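PDB 5FQ8: outer membrane protein Omp121 from Bacteroides thetaiotaomicron, which probably takes up substrates across the bacterial outer membrane as a beta-barrel receptor of the TonB-dependent family, and binds calcium and magnesium ions. Local coordinates for residues Tyr271-Gln276 with Ser296-His301. Residues are numbered along the deposited sequence; the frame is centred on the assembly and turned at random.
Sequences YVSFSQ and SARGSH. With KR0 (3-decanoyloxypropyl decanoate), chain Q.
Tyr271 pairs with Arg298 across a hydrogen-bonded position of an antiparallel beta hairpin, strands 268-280 and 289-303, in the transmembrane barrel of this TonB-dependent receptor. Two backbone bonds define the pair: Tyr271 N donates to Arg298 O at 2.8 Å, and Arg298 N to Tyr271 O at 2.7 Å. With CG of Tyr271 anti to its main-chain nitrogen (chi1 -159°), the phenol runs alongside the arginine in the same direction. Ring and guanidinium planes are 29° apart, and NH2 of Arg298 comes obliquely to CD1 of Tyr271 at 3.3 Å. The bend of the arginine chain at chi3 (-96°) helps bring the guanidinium back beside the phenol. There NH2 forms a salt bridge with Asp137, from the plug domain, so this face of the hairpin ties barrel wall to plug.

Val272 pairs with Ala297 without hydrogen bonds between them, their CA atoms 4.3 Å apart. The side chains emerge on the face opposite Tyr271, and CG2 of Val272 meets CB of Ala297 at 3.9 Å. This apolar surface packs against a second copy of the protein, Val272 on its Phe388 and Ala297 on its Leu312.

Ser273 returns to the tyrosine face: Ser296 N donates to Ser273 O at 3.0 Å, and Ser273 N to Ser296 O. OG of Ser273 also accompanies Arg298 NH2 at Asp137 through a hydrogen bond to that carboxylate. Phe274, on the valine face, lays one side of its ring against the lipid-like 3-decanoyloxypropyl decanoate, where CZ lies 3.4 Å from C14 of an acyl chain. On the neighbouring strand, Arg298 NE donates in its guanidinium plane to Ser296 OG, itself hydrogen-bonded to Asn313 OD1 on adjoining strand 306-320, a nearly straight bond of 3.2 Å that helps fix the guanidinium's rotation.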
ATOM      1  N   TYR B 271      22.990  30.046 -24.465  1.00 32.68           N
ATOM      2  CA  TYR B 271      21.683  29.669 -24.987  1.00 34.70           C
ATOM      3  C   TYR B 271      20.772  29.316 -23.825  1.00 39.64           C
ATOM      4  O   TYR B 271      21.197  28.650 -22.881  1.00 31.46           O
ATOM      5  CB  TYR B 271      21.810  28.484 -25.945  1.00 31.85           C
ATOM      6  CG  TYR B 271      20.660  28.310 -26.908  1.00 31.57           C
ATOM      7  CD1 TYR B 271      19.484  27.712 -26.516  1.00 32.57           C
ATOM      8  CD2 TYR B 271      20.760  28.741 -28.215  1.00 31.93           C
ATOM      9  CE1 TYR B 271      18.441  27.554 -27.381  1.00 32.22           C
ATOM     10  CE2 TYR B 271      19.722  28.590 -29.088  1.00 31.72           C
ATOM     11  CZ  TYR B 271      18.559  27.990 -28.667  1.00 47.67           C
ATOM     12  OH  TYR B 271      17.506  27.821 -29.538  1.00 49.65           O
ATOM     13  N   VAL B 272      19.525  29.783 -23.878  1.00 32.64           N
ATOM     14  CA  VAL B 272      18.530  29.507 -22.842  1.00 31.11           C
ATOM     15  C   VAL B 272      17.170  29.390 -23.508  1.00 30.79           C
ATOM     16  O   VAL B 272      16.762  30.290 -24.244  1.00 36.59           O
ATOM     17  CB  VAL B 272      18.496  30.600 -21.759  1.00 31.50           C
ATOM     18  CG1 VAL B 272      17.312  30.393 -20.851  1.00 31.09           C
ATOM     19  CG2 VAL B 272      19.759  30.594 -20.956  1.00 31.77           C
ATOM     20  N   SER B 273      16.459  28.299 -23.238  1.00 30.17           N
ATOM     21  CA  SER B 273      15.229  27.973 -23.947  1.00 29.84           C
ATOM     22  C   SER B 273      14.165  27.459 -22.990  1.00 29.36           C
ATOM     23  O   SER B 273      14.447  27.070 -21.858  1.00 29.20           O
ATOM     24  CB  SER B 273      15.479  26.912 -25.002  1.00 31.94           C
ATOM     25  OG  SER B 273      15.967  25.748 -24.378  1.00 41.20           O
ATOM     26  N   PHE B 274      12.933  27.430 -23.485  1.00 29.17           N
ATOM     27  CA  PHE B 274      11.773  26.973 -22.738  1.00 28.75           C
ATOM     28  C   PHE B 274      10.760  26.427 -23.723  1.00 28.46           C
ATOM     29  O   PHE B 274      10.539  27.021 -24.773  1.00 28.74           O
ATOM     30  CB  PHE B 274      11.153  28.110 -21.935  1.00 29.06           C
ATOM     31  CG  PHE B 274       9.751  27.836 -21.463  1.00 31.44           C
ATOM     32  CD1 PHE B 274       9.533  27.151 -20.278  1.00 32.25           C
ATOM     33  CD2 PHE B 274       8.655  28.277 -22.176  1.00 30.47           C
ATOM     34  CE1 PHE B 274       8.264  26.909 -19.823  1.00 28.15           C
ATOM     35  CE2 PHE B 274       7.380  28.029 -21.718  1.00 31.82           C
ATOM     36  CZ  PHE B 274       7.186  27.342 -20.542  1.00 28.23           C
ATOM     37  N   SER B 275      10.134  25.312 -23.383  1.00 27.94           N
ATOM     38  CA  SER B 275       9.112  24.740 -24.241  1.00 27.67           C
ATOM     39  C   SER B 275       7.921  24.318 -23.410  1.00 27.33           C
ATOM     40  O   SER B 275       8.071  23.914 -22.259  1.00 27.13           O
ATOM     41  CB  SER B 275       9.649  23.550 -25.010  1.00 30.32           C
ATOM     42  OG  SER B 275      10.192  22.619 -24.111  1.00 28.50           O
ATOM     43  N   GLN B 276       6.739  24.424 -24.002  1.00 31.49           N
ATOM     44  CA  GLN B 276       5.496  24.100 -23.327  1.00 27.03           C
ATOM     45  C   GLN B 276       4.575  23.420 -24.315  1.00 32.56           C
ATOM     46  O   GLN B 276       4.447  23.860 -25.453  1.00 39.90           O
ATOM     47  CB  GLN B 276       4.838  25.351 -22.760  1.00 27.40           C
ATOM     48  CG  GLN B 276       3.540  25.121 -22.052  1.00 27.21           C
ATOM     49  CD  GLN B 276       2.372  25.137 -22.983  1.00 27.22           C
ATOM     50  OE1 GLN B 276       2.515  25.458 -24.143  1.00 27.42           O
ATOM     51  NE2 GLN B 276       1.210  24.777 -22.483  1.00 27.04           N
ATOM     52  N   SER B 296      16.102  24.981 -20.397  1.00 28.69           N
ATOM     53  CA  SER B 296      17.502  24.669 -20.653  1.00 28.91           C
ATOM     54  C   SER B 296      18.350  25.927 -20.585  1.00 29.55           C
ATOM     55  O   SER B 296      17.871  27.031 -20.828  1.00 29.86           O
ATOM     56  CB  SER B 296      17.688  24.005 -22.008  1.00 28.79           C
ATOM     57  OG  SER B 296      19.062  23.802 -22.274  1.00 29.08           O
ATOM     58  N   ALA B 297      19.615  25.745 -20.240  1.00 29.79           N
ATOM     59  CA  ALA B 297      20.560  26.843 -20.156  1.00 30.44           C
ATOM     60  C   ALA B 297      21.923  26.265 -20.462  1.00 30.62           C
ATOM     61  O   ALA B 297      22.373  25.363 -19.764  1.00 30.40           O
ATOM     62  CB  ALA B 297      20.538  27.495 -18.783  1.00 30.65           C
ATOM     63  N   ARG B 298      22.559  26.753 -21.512  1.00 31.04           N
ATOM     64  CA  ARG B 298      23.806  26.192 -21.986  1.00 31.25           C
ATOM     65  C   ARG B 298      24.782  27.321 -22.233  1.00 32.00           C
ATOM     66  O   ARG B 298      24.439  28.312 -22.879  1.00 32.31           O
ATOM     67  CB  ARG B 298      23.591  25.383 -23.259  1.00 30.99           C
ATOM     68  CG  ARG B 298      22.872  24.105 -23.031  1.00 30.31           C
ATOM     69  CD  ARG B 298      22.497  23.435 -24.298  1.00 30.08           C
ATOM     70  NE  ARG B 298      21.128  23.746 -24.671  1.00 29.81           N
ATOM     71  CZ  ARG B 298      20.772  24.161 -25.872  1.00 29.98           C
ATOM     72  NH1 ARG B 298      21.692  24.319 -26.803  1.00 30.40           N
ATOM     73  NH2 ARG B 298      19.507  24.419 -26.138  1.00 29.75           N
ATOM     74  N   GLY B 299      25.989  27.166 -21.728  1.00 32.32           N
ATOM     75  CA  GLY B 299      27.000  28.183 -21.892  1.00 33.07           C
ATOM     76  C   GLY B 299      28.373  27.576 -22.031  1.00 33.35           C
ATOM     77  O   GLY B 299      28.630  26.451 -21.606  1.00 33.01           O
ATOM     78  N   SER B 300      29.260  28.363 -22.626  1.00 38.45           N
ATOM     79  CA  SER B 300      30.659  28.031 -22.813  1.00 34.48           C
ATOM     80  C   SER B 300      31.451  29.325 -22.730  1.00 35.31           C
ATOM     81  O   SER B 300      30.994  30.362 -23.208  1.00 35.57           O
ATOM     82  CB  SER B 300      30.861  27.337 -24.156  1.00 34.42           C
ATOM     83  OG  SER B 300      32.128  26.731 -24.234  1.00 34.74           O
ATOM     84  N   HIS B 301      32.607  29.280 -22.083  1.00 35.73           N
ATOM     85  CA  HIS B 301      33.477  30.439 -21.967  1.00 36.58           C
ATOM     86  C   HIS B 301      34.902  29.971 -22.163  1.00 37.05           C
ATOM     87  O   HIS B 301      35.301  28.955 -21.595  1.00 36.79           O
ATOM     88  CB  HIS B 301      33.329  31.136 -20.613  1.00 36.72           C
ATOM     89  CG  HIS B 301      34.058  32.443 -20.512  1.00 53.96           C
ATOM     90  ND1 HIS B 301      33.427  33.659 -20.663  1.00 37.88           N
ATOM     91  CD2 HIS B 301      35.359  32.724 -20.262  1.00 38.32           C
ATOM     92  CE1 HIS B 301      34.308  34.632 -20.513  1.00 38.72           C
ATOM     93  NE2 HIS B 301      35.488  34.093 -20.268  1.00 39.00           N
TER
HETATM   94  C1  KR0 Q1985       0.999  31.089  -9.648  1.00 38.19           C
HETATM   95  O1  KR0 Q1985       1.297  31.462 -10.988  1.00 54.36           O
HETATM   96  C2  KR0 Q1985       2.210  30.287  -9.208  1.00 37.80           C
HETATM   97  C3  KR0 Q1985       2.399  29.053 -10.071  1.00 37.40           C
HETATM   98  C4  KR0 Q1985       3.728  28.085 -16.174  1.00 40.52           C
HETATM   99  O4  KR0 Q1985       3.093  29.281 -11.292  1.00 38.39           O
HETATM  100  C5  KR0 Q1985       2.851  28.327 -12.365  1.00 48.46           C
HETATM  101  C6  KR0 Q1985       4.238  29.481 -16.573  1.00 41.88           C
HETATM  102  C7  KR0 Q1985       1.001  32.765 -11.556  1.00 40.35           C
HETATM  103  C8  KR0 Q1985       5.334  29.394 -17.642  1.00 43.00           C
HETATM  104  O8  KR0 Q1985       1.958  27.521 -12.212  1.00 48.61           O
HETATM  105  C9  KR0 Q1985       5.952  30.721 -18.099  1.00 44.52           C
HETATM  106  O9  KR0 Q1985       1.380  33.760 -10.968  1.00 41.00           O
HETATM  107  C10 KR0 Q1985       3.680  28.311 -13.630  1.00 41.66           C
HETATM  108  C11 KR0 Q1985       2.865  28.040 -14.902  1.00 39.40           C
HETATM  109  C12 KR0 Q1985       0.251  32.877 -12.866  1.00 42.37           C
HETATM  110  C13 KR0 Q1985       1.175  32.643 -14.057  1.00 43.55           C
HETATM  111  C14 KR0 Q1985       7.048  30.469 -19.138  1.00 45.62           C
HETATM  112  C15 KR0 Q1985       8.044  31.612 -19.310  1.00 47.13           C
HETATM  113  C16 KR0 Q1985       9.450  31.083 -19.492  1.00 47.76           C
HETATM  114  C17 KR0 Q1985       1.996  33.876 -14.413  1.00 43.02           C
HETATM  115  C18 KR0 Q1985       3.391  33.482 -14.890  1.00 74.11           C
HETATM  116  C19 KR0 Q1985       3.570  33.636 -16.399  1.00 68.86           C
HETATM  117  C20 KR0 Q1985       4.349  34.904 -16.759  1.00 46.17           C
HETATM  118  C21 KR0 Q1985       4.908  34.878 -18.182  1.00 47.27           C
HETATM  119  C22 KR0 Q1985       5.675  36.159 -18.509  1.00 52.13           C
HETATM  120  C23 KR0 Q1985       6.336  36.161 -19.878  1.00 50.21           C